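Extracellular ligand-binding receptor (Rhodopseudomonas palustris, PDB 3SG0) probably serves as a periplasmic solute-binding protein for transport, recognising small aromatic acids such as benzoylformic acid, which it holds in its ligand pocket. Local coordinates at residues 216-227 with 239-249; 145-153 with 264-272. All blocks are in the same frame, centred on the assembly; numbering follows the deposited sequence.

Interaction 1. Residues 216-227 with 239-249; sequences DAVFIASAGTPA and FKGAIYQTHGV. With 173 (benzoyl-formic acid), chain B.
Strands 217-221 and 242-244 pair in parallel, the two strands of a beta-alpha-beta unit in the sheet with strands 161-167 and 189-196. V218 N donates to A242 O, Y244 N to V218 O and I220 N to Y244 O, at 2.8 to 3.0 Å. F239 packs at the N-terminal end of strand 217-221: V218 CG2 sits over one face of its ring in a CH-pi contact, 4.0 Å from the centroid. On the opposite face of the sheet, A217 CB meets the edge of the Y244 ring and the F219 side chain crosses that of Y244 at about a right angle, CD1 against Y244 CB (3.7 Å). Bending at chi2 (-108°) folds the Q245 amide back, where NE2 reaches A227 O (3.1 Å) from above the carbonyl plane and also bonds Q231. A leucine here is likely to leave A227 O without this donor and Q231 without its amide partner. G224 N bonds G248 O (2.9 Å), while A223, G248 and the face of the H247 ring line the benzoylformic acid site. Strand 161-167 takes the other edge of 217-221; helix 228-236 covers V218, I220 and I243, and helix 143-156 covers F219 and Y244.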
loop_
_atom_site.group_PDB
_atom_site.type_symbol
_atom_site.label_atom_id
_atom_site.label_comp_id
_atom_site.label_asym_id
_atom_site.label_seq_id
_atom_site.Cartn_x
_atom_site.Cartn_y
_atom_site.Cartn_z
ATOM N N ASP A 216 12.753 12.851 -21.693
ATOM C CA ASP A 216 13.999 12.412 -21.076
ATOM C C ASP A 216 13.781 11.174 -20.206
ATOM O O ASP A 216 14.664 10.321 -20.079
ATOM C CB ASP A 216 14.585 13.544 -20.231
ATOM C CG ASP A 216 14.815 14.808 -21.036
ATOM O OD1 ASP A 216 15.461 14.727 -22.103
ATOM O OD2 ASP A 216 14.338 15.880 -20.611
ATOM N N ALA A 217 12.593 11.076 -19.618
ATOM C CA ALA A 217 12.262 9.989 -18.708
ATOM C C ALA A 217 10.772 9.752 -18.805
ATOM O O ALA A 217 10.041 10.584 -19.343
ATOM C CB ALA A 217 12.652 10.355 -17.285
ATOM N N VAL A 218 10.328 8.615 -18.284
ATOM C CA VAL A 218 8.904 8.323 -18.218
ATOM C C VAL A 218 8.541 7.859 -16.813
ATOM O O VAL A 218 9.253 7.045 -16.215
ATOM C CB VAL A 218 8.486 7.256 -19.248
ATOM C CG1 VAL A 218 7.000 6.939 -19.113
ATOM C CG2 VAL A 218 8.787 7.738 -20.656
ATOM N N PHE A 219 7.440 8.402 -16.299
ATOM C CA PHE A 219 6.867 7.979 -15.033
ATOM C C PHE A 219 5.686 7.051 -15.274
ATOM O O PHE A 219 4.802 7.351 -16.086
ATOM C CB PHE A 219 6.385 9.188 -14.236
ATOM C CG PHE A 219 6.081 8.851 -12.813
ATOM C CD1 PHE A 219 7.080 8.933 -11.860
ATOM C CD2 PHE A 219 4.830 8.378 -12.429
ATOM C CE1 PHE A 219 6.839 8.587 -10.548
ATOM C CE2 PHE A 219 4.585 8.028 -11.106
ATOM C CZ PHE A 219 5.595 8.138 -10.171
ATOM N N ILE A 220 5.669 5.932 -14.553
ATOM C CA ILE A 220 4.574 4.973 -14.614
ATOM C C ILE A 220 3.934 4.873 -13.229
ATOM O O ILE A 220 4.633 4.596 -12.247
ATOM C CB ILE A 220 5.094 3.579 -15.038
ATOM C CG1 ILE A 220 5.767 3.663 -16.413
ATOM C CG2 ILE A 220 3.953 2.553 -15.019
ATOM C CD1 ILE A 220 6.505 2.402 -16.814
ATOM N N ALA A 221 2.620 5.098 -13.150
ATOM C CA ALA A 221 1.886 4.972 -11.893
ATOM C C ALA A 221 0.993 3.737 -11.957
ATOM O O ALA A 221 -0.122 3.774 -12.486
ATOM C CB ALA A 221 1.064 6.220 -11.608
ATOM N N SER A 222 1.496 2.639 -11.411
ATOM C CA SER A 222 0.867 1.334 -11.542
ATOM C C SER A 222 1.183 0.490 -10.309
ATOM O O SER A 222 1.867 0.947 -9.389
ATOM C CB SER A 222 1.382 0.672 -12.824
ATOM O OG SER A 222 0.753 -0.571 -13.066
ATOM N N ALA A 223 0.679 -0.737 -10.273
ATOM C CA ALA A 223 0.898 -1.599 -9.118
ATOM C C ALA A 223 0.720 -3.051 -9.509
ATOM O O ALA A 223 -0.086 -3.375 -10.398
ATOM C CB ALA A 223 -0.048 -1.251 -7.994
ATOM N N GLY A 224 1.439 -3.931 -8.821
ATOM C CA GLY A 224 1.347 -5.352 -9.089
ATOM C C GLY A 224 1.932 -5.734 -10.432
ATOM O O GLY A 224 2.680 -4.974 -11.052
ATOM N N THR A 225 1.579 -6.924 -10.894
ATOM C CA THR A 225 2.112 -7.386 -12.161
ATOM C C THR A 225 1.691 -6.556 -13.385
ATOM O O THR A 225 2.442 -6.511 -14.345
ATOM C CB THR A 225 1.905 -8.902 -12.364
ATOM O OG1 THR A 225 0.541 -9.241 -12.101
ATOM C CG2 THR A 225 2.790 -9.677 -11.399
ATOM N N PRO A 226 0.524 -5.874 -13.348
ATOM C CA PRO A 226 0.203 -4.999 -14.487
ATOM C C PRO A 226 1.218 -3.878 -14.726
ATOM O O PRO A 226 1.202 -3.280 -15.796
ATOM C CB PRO A 226 -1.150 -4.399 -14.092
ATOM C CG PRO A 226 -1.787 -5.470 -13.276
ATOM C CD PRO A 226 -0.640 -6.036 -12.455
ATOM N N ALA A 227 2.063 -3.563 -13.748
ATOM C CA ALA A 227 3.051 -2.492 -13.911
ATOM C C ALA A 227 4.179 -2.861 -14.865
ATOM O O ALA A 227 4.907 -1.987 -15.343
ATOM C CB ALA A 227 3.622 -2.094 -12.559
ATOM N N PHE A 239 12.603 3.082 -26.222
ATOM C CA PHE A 239 12.882 4.104 -25.231
ATOM C C PHE A 239 14.041 3.678 -24.341
ATOM O O PHE A 239 14.005 2.612 -23.728
ATOM C CB PHE A 239 11.654 4.427 -24.384
ATOM C CG PHE A 239 11.877 5.576 -23.456
ATOM C CD1 PHE A 239 12.017 6.859 -23.962
ATOM C CD2 PHE A 239 11.986 5.383 -22.089
ATOM C CE1 PHE A 239 12.247 7.927 -23.131
ATOM C CE2 PHE A 239 12.215 6.453 -21.248
ATOM C CZ PHE A 239 12.346 7.728 -21.771
ATOM N N LYS A 240 15.071 4.518 -24.279
ATOM C CA LYS A 240 16.285 4.175 -23.550
ATOM C C LYS A 240 16.480 5.005 -22.282
ATOM O O LYS A 240 17.388 4.736 -21.497
ATOM C CB LYS A 240 17.508 4.308 -24.463
ATOM C CG LYS A 240 17.450 3.416 -25.695
ATOM C CD LYS A 240 18.607 2.428 -25.719
ATOM C CE LYS A 240 18.583 1.569 -26.977
ATOM N NZ LYS A 240 17.367 0.712 -27.050
ATOM N N GLY A 241 15.630 6.007 -22.079
ATOM C CA GLY A 241 15.768 6.890 -20.933
ATOM C C GLY A 241 15.352 6.272 -19.609
ATOM O O GLY A 241 14.942 5.114 -19.539
ATOM N N ALA A 242 15.462 7.055 -18.547
ATOM C CA ALA A 242 15.100 6.587 -17.216
ATOM C C ALA A 242 13.604 6.327 -17.108
ATOM O O ALA A 242 12.790 7.089 -17.634
ATOM C CB ALA A 242 15.526 7.599 -16.173
ATOM N N ILE A 243 13.249 5.246 -16.418
ATOM C CA ILE A 243 11.855 4.959 -16.119
ATOM C C ILE A 243 11.673 4.902 -14.607
ATOM O O ILE A 243 12.457 4.272 -13.886
ATOM C CB ILE A 243 11.398 3.652 -16.788
ATOM C CG1 ILE A 243 11.438 3.797 -18.314
ATOM C CG2 ILE A 243 9.993 3.288 -16.329
ATOM C CD1 ILE A 243 11.139 2.508 -19.058
ATOM N N TYR A 244 10.652 5.604 -14.139
ATOM C CA TYR A 244 10.322 5.673 -12.724
ATOM C C TYR A 244 8.992 4.983 -12.492
ATOM O O TYR A 244 8.088 5.071 -13.328
ATOM C CB TYR A 244 10.265 7.134 -12.288
ATOM C CG TYR A 244 11.606 7.777 -12.476
ATOM C CD1 TYR A 244 12.624 7.552 -11.567
ATOM C CD2 TYR A 244 11.885 8.547 -13.597
ATOM C CE1 TYR A 244 13.874 8.104 -11.743
ATOM C CE2 TYR A 244 13.137 9.109 -13.780
ATOM C CZ TYR A 244 14.123 8.875 -12.854
ATOM O OH TYR A 244 15.370 9.425 -13.034
ATOM N N GLN A 245 8.886 4.267 -11.376
ATOM C CA GLN A 245 7.648 3.599 -11.010
ATOM C C GLN A 245 7.252 4.076 -9.615
ATOM O O GLN A 245 7.702 5.137 -9.168
ATOM C CB GLN A 245 7.802 2.075 -11.097
ATOM C CG GLN A 245 7.992 1.553 -12.527
ATOM C CD GLN A 245 6.776 0.813 -13.079
ATOM O OE1 GLN A 245 5.659 0.938 -12.576
ATOM N NE2 GLN A 245 6.996 0.022 -14.122
ATOM N N THR A 246 6.396 3.304 -8.955
ATOM C CA THR A 246 5.874 3.617 -7.627
ATOM C C THR A 246 6.026 2.401 -6.727
ATOM O O THR A 246 6.362 1.308 -7.188
ATOM C CB THR A 246 4.376 3.953 -7.659
ATOM O OG1 THR A 246 3.630 2.769 -7.984
ATOM C CG2 THR A 246 4.071 5.067 -8.649
ATOM N N HIS A 247 5.731 2.578 -5.441
ATOM C CA HIS A 247 5.810 1.474 -4.494
ATOM C C HIS A 247 4.807 0.350 -4.762
ATOM O O HIS A 247 4.853 -0.684 -4.099
ATOM C CB HIS A 247 5.734 1.963 -3.043
ATOM C CG HIS A 247 4.482 2.712 -2.697
ATOM N ND1 HIS A 247 4.248 3.172 -1.418
ATOM C CD2 HIS A 247 3.408 3.090 -3.435
ATOM C CE1 HIS A 247 3.088 3.801 -1.383
ATOM N NE2 HIS A 247 2.556 3.768 -2.593
ATOM N N GLY A 248 3.909 0.539 -5.729
ATOM C CA GLY A 248 3.073 -0.554 -6.202
ATOM C C GLY A 248 3.875 -1.675 -6.850
ATOM O O GLY A 248 3.340 -2.775 -7.027
ATOM N N VAL A 249 5.136 -1.427 -7.195
ATOM C CA VAL A 249 5.933 -2.446 -7.869
ATOM C C VAL A 249 6.901 -3.174 -6.942
ATOM O O VAL A 249 7.676 -4.010 -7.402
ATOM C CB VAL A 249 6.719 -1.874 -9.085
ATOM C CG1 VAL A 249 5.798 -1.043 -9.978
ATOM C CG2 VAL A 249 7.956 -1.079 -8.651
HETATM O O1B 173 B . -3.679 1.517 -3.637
HETATM C C1 173 B . -3.624 0.850 -4.636
HETATM O O1A 173 B . -4.641 0.811 -5.583
HETATM C C2 173 B . -2.334 0.190 -5.041
HETATM O O2 173 B . -2.195 -0.242 -6.146
HETATM C C1G 173 B . -1.279 0.049 -3.988
HETATM C C2D 173 B . -1.678 -0.439 -2.599
HETATM C C2E 173 B . -0.629 -0.563 -1.513
HETATM C C3 173 B . 0.816 -0.180 -1.828
HETATM C C1E 173 B . 1.188 0.314 -3.239
HETATM C C1D 173 B . 0.149 0.427 -4.334
HETATM O O HOH W 1 17.221 9.314 -18.886
HETATM O O HOH W 2 4.297 2.383 -10.743
#

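Interaction 2. Residues 145-153 with 264-272; sequences IMAEAIGKY and GAIFAGEAF
A268 is the bump here, and selenomethionine M146, A149 and I150 form the hollow that receives it. M146 lies one turn before the adjacent pair A149 and I150 on helix 143-156, and the methyl of A268 rises from strand 266-269 into the dip between them. It comes to 3.4 Å from the backbone M146 O, while A149 CB and I150 CB close round it at 4.2 Å and 4.1 Å. So small a knob allows a close approach: the helix and strand axes pass 7.6 Å apart, running roughly against each other at 143°.

Two larger side chains flank this centre. M146 leaves the helix with CG anti to its carbonyl carbon (chi1 -61°), then bends at chi2 (-63°), which lays SE alongside the A268 carbonyl group and carries CE on past it. The methyl ends in the angle between G269 O and E270 OE2, 3.5 Å from the latter; that carboxylate oxygen is already hydrogen-bonded to H247. On the other flank, I150 extends CD1 over the strand backbone, touching I266 CG2 at 3.9 Å and lying near A268 N. I266 in turn pushes CD1 against Y153, two turns on from M146: the tyrosine crosses it at about a right angle, with CE2 and OH both against that methyl, OH at 3.8 Å.

No hydrogen bond links the two segments; the contact is made mainly by close packing of apolar side chains. F267 points away from the helix, and L374 fills in around I150 and Y153. Helix 143-156 thus packs on strand 266-269, which pairs antiparallel with 373-378, and also on Y244 of the parallel sheet, as in the alpha/beta lobe of a periplasmic binding protein.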
loop_
_atom_site.group_PDB
_atom_site.type_symbol
_atom_site.label_atom_id
_atom_site.label_comp_id
_atom_site.label_asym_id
_atom_site.label_seq_id
_atom_site.Cartn_x
_atom_site.Cartn_y
_atom_site.Cartn_z
ATOM N N ILE A 145 3.049 11.795 -0.440
ATOM C CA ILE A 145 4.387 11.845 0.142
ATOM C C ILE A 145 5.399 11.240 -0.823
ATOM O O ILE A 145 6.470 11.796 -1.071
ATOM C CB ILE A 145 4.435 11.071 1.476
ATOM C CG1 ILE A 145 3.498 11.708 2.506
ATOM C CG2 ILE A 145 5.860 10.992 2.011
ATOM C CD1 ILE A 145 3.256 10.838 3.731
HETATM N N MSE A 146 5.050 10.084 -1.372
HETATM C CA MSE A 146 5.934 9.395 -2.296
HETATM C C MSE A 146 6.089 10.161 -3.604
HETATM O O MSE A 146 7.190 10.248 -4.153
HETATM C CB MSE A 146 5.426 7.977 -2.560
HETATM C CG MSE A 146 5.371 7.116 -1.298
HETATM SE SE MSE A 146 7.148 6.833 -0.513
HETATM C CE MSE A 146 6.678 6.144 1.227
ATOM N N ALA A 147 4.988 10.717 -4.106
ATOM C CA ALA A 147 5.016 11.478 -5.350
ATOM C C ALA A 147 5.898 12.717 -5.206
ATOM O O ALA A 147 6.645 13.069 -6.122
ATOM C CB ALA A 147 3.612 11.866 -5.761
ATOM N N GLU A 148 5.827 13.384 -4.062
ATOM C CA GLU A 148 6.684 14.541 -3.834
ATOM C C GLU A 148 8.151 14.129 -3.824
ATOM O O GLU A 148 8.994 14.804 -4.424
ATOM C CB GLU A 148 6.318 15.251 -2.529
ATOM C CG GLU A 148 4.961 15.939 -2.548
ATOM C CD GLU A 148 4.920 17.174 -3.436
ATOM O OE1 GLU A 148 5.979 17.573 -3.962
ATOM O OE2 GLU A 148 3.823 17.748 -3.605
ATOM N N ALA A 149 8.459 13.018 -3.166
ATOM C CA ALA A 149 9.842 12.561 -3.069
ATOM C C ALA A 149 10.421 12.133 -4.422
ATOM O O ALA A 149 11.558 12.469 -4.763
ATOM C CB ALA A 149 9.957 11.429 -2.056
ATOM N N ILE A 150 9.651 11.383 -5.198
ATOM C CA ILE A 150 10.137 10.949 -6.501
ATOM C C ILE A 150 10.234 12.130 -7.469
ATOM O O ILE A 150 11.165 12.196 -8.276
ATOM C CB ILE A 150 9.301 9.764 -7.079
ATOM C CG1 ILE A 150 10.055 9.079 -8.224
ATOM C CG2 ILE A 150 7.909 10.212 -7.514
ATOM C CD1 ILE A 150 11.370 8.437 -7.803
ATOM N N GLY A 151 9.300 13.073 -7.372
ATOM C CA GLY A 151 9.367 14.280 -8.190
ATOM C C GLY A 151 10.647 15.064 -7.956
ATOM O O GLY A 151 11.301 15.520 -8.904
ATOM N N LYS A 152 11.016 15.212 -6.688
ATOM C CA LYS A 152 12.251 15.897 -6.331
ATOM C C LYS A 152 13.463 15.172 -6.899
ATOM O O LYS A 152 14.390 15.804 -7.415
ATOM C CB LYS A 152 12.373 16.023 -4.815
ATOM C CG LYS A 152 11.447 17.052 -4.199
ATOM C CD LYS A 152 11.764 17.235 -2.723
ATOM C CE LYS A 152 10.989 18.392 -2.117
ATOM N NZ LYS A 152 9.561 18.051 -1.897
ATOM N N TYR A 153 13.473 13.848 -6.801
ATOM C CA TYR A 153 14.580 13.079 -7.347
ATOM C C TYR A 153 14.683 13.258 -8.856
ATOM O O TYR A 153 15.762 13.505 -9.387
ATOM C CB TYR A 153 14.469 11.591 -7.009
ATOM C CG TYR A 153 15.610 10.809 -7.604
ATOM C CD1 TYR A 153 16.860 10.816 -7.000
ATOM C CD2 TYR A 153 15.460 10.110 -8.791
ATOM C CE1 TYR A 153 17.919 10.126 -7.544
ATOM C CE2 TYR A 153 16.522 9.418 -9.348
ATOM C CZ TYR A 153 17.748 9.428 -8.714
ATOM O OH TYR A 153 18.812 8.742 -9.253
ATOM N N GLY A 264 17.073 -1.116 -13.117
ATOM C CA GLY A 264 17.302 0.312 -13.052
ATOM C C GLY A 264 16.084 1.148 -12.706
ATOM O O GLY A 264 16.215 2.353 -12.500
ATOM N N ALA A 265 14.904 0.537 -12.644
ATOM C CA ALA A 265 13.718 1.283 -12.236
ATOM C C ALA A 265 13.936 1.879 -10.849
ATOM O O ALA A 265 14.524 1.234 -9.977
ATOM C CB ALA A 265 12.489 0.391 -12.238
ATOM N N ILE A 266 13.450 3.099 -10.647
ATOM C CA ILE A 266 13.547 3.778 -9.366
ATOM C C ILE A 266 12.150 4.206 -8.944
ATOM O O ILE A 266 11.342 4.620 -9.780
ATOM C CB ILE A 266 14.496 4.999 -9.457
ATOM C CG1 ILE A 266 15.939 4.521 -9.634
ATOM C CG2 ILE A 266 14.357 5.897 -8.229
ATOM C CD1 ILE A 266 16.913 5.606 -10.043
ATOM N N PHE A 267 11.864 4.089 -7.654
ATOM C CA PHE A 267 10.592 4.549 -7.103
ATOM C C PHE A 267 10.789 5.009 -5.671
ATOM O O PHE A 267 11.767 4.622 -5.019
ATOM C CB PHE A 267 9.510 3.458 -7.169
ATOM C CG PHE A 267 9.836 2.193 -6.397
ATOM C CD1 PHE A 267 9.383 2.005 -5.098
ATOM C CD2 PHE A 267 10.561 1.176 -6.995
ATOM C CE1 PHE A 267 9.663 0.831 -4.412
ATOM C CE2 PHE A 267 10.854 0.006 -6.311
ATOM C CZ PHE A 267 10.397 -0.168 -5.027
ATOM N N ALA A 268 9.880 5.841 -5.183
ATOM C CA ALA A 268 9.859 6.184 -3.772
ATOM C C ALA A 268 9.008 5.150 -3.045
ATOM O O ALA A 268 7.863 4.889 -3.432
ATOM C CB ALA A 268 9.293 7.582 -3.577
ATOM N N GLY A 269 9.560 4.553 -1.998
ATOM C CA GLY A 269 8.865 3.517 -1.267
ATOM C C GLY A 269 9.237 3.452 0.199
ATOM O O GLY A 269 9.713 4.420 0.807
ATOM N N GLU A 270 8.991 2.276 0.761
ATOM C CA GLU A 270 9.007 2.058 2.200
ATOM C C GLU A 270 10.328 1.521 2.723
ATOM O O GLU A 270 11.086 0.876 1.998
ATOM C CB GLU A 270 7.900 1.071 2.593
ATOM C CG GLU A 270 6.488 1.616 2.492
ATOM C CD GLU A 270 5.990 1.759 1.065
ATOM O OE1 GLU A 270 5.993 0.766 0.303
ATOM O OE2 GLU A 270 5.567 2.884 0.732
ATOM N N ALA A 271 10.553 1.730 4.017
ATOM C CA ALA A 271 11.742 1.223 4.693
ATOM C C ALA A 271 11.959 -0.252 4.416
ATOM O O ALA A 271 13.089 -0.680 4.194
ATOM C CB ALA A 271 11.639 1.464 6.186
ATOM N N PHE A 272 10.882 -1.033 4.423
ATOM C CA PHE A 272 10.967 -2.474 4.175
ATOM C C PHE A 272 11.806 -2.775 2.939
ATOM O O PHE A 272 12.609 -3.714 2.931
ATOM C CB PHE A 272 9.543 -3.017 4.009
ATOM C CG PHE A 272 9.441 -4.496 3.690
ATOM C CD1 PHE A 272 9.084 -5.407 4.680
ATOM C CD2 PHE A 272 9.616 -4.960 2.397
ATOM C CE1 PHE A 272 8.929 -6.756 4.385
ATOM C CE2 PHE A 272 9.469 -6.314 2.104
ATOM C CZ PHE A 272 9.127 -7.208 3.104
#

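Overall arrangement
Interactions 1 and 2 belong to one lobe, their centres about 11 Å apart, and they meet directly. Q245 N bonds I266 O at 3.0 Å, bringing strand 266-269 beside the end of 242-244, and F267 CB packs against Q245 O. The second junction lies nearer the ligand: H247 ND1 and E270 OE2 are 2.5 Å apart, a probable hydrogen bond. With NE2 bonded to D143, H247 is held at both nitrogens, which probably fixes the ring's rotation. Interaction 1 thus supplies pocket wall directly, whereas interaction 2 stands one shell back, the E270 side chain about 6 Å from benzoylformic acid. T99, A121 and R198 make hydrogen bonds to the ligand itself.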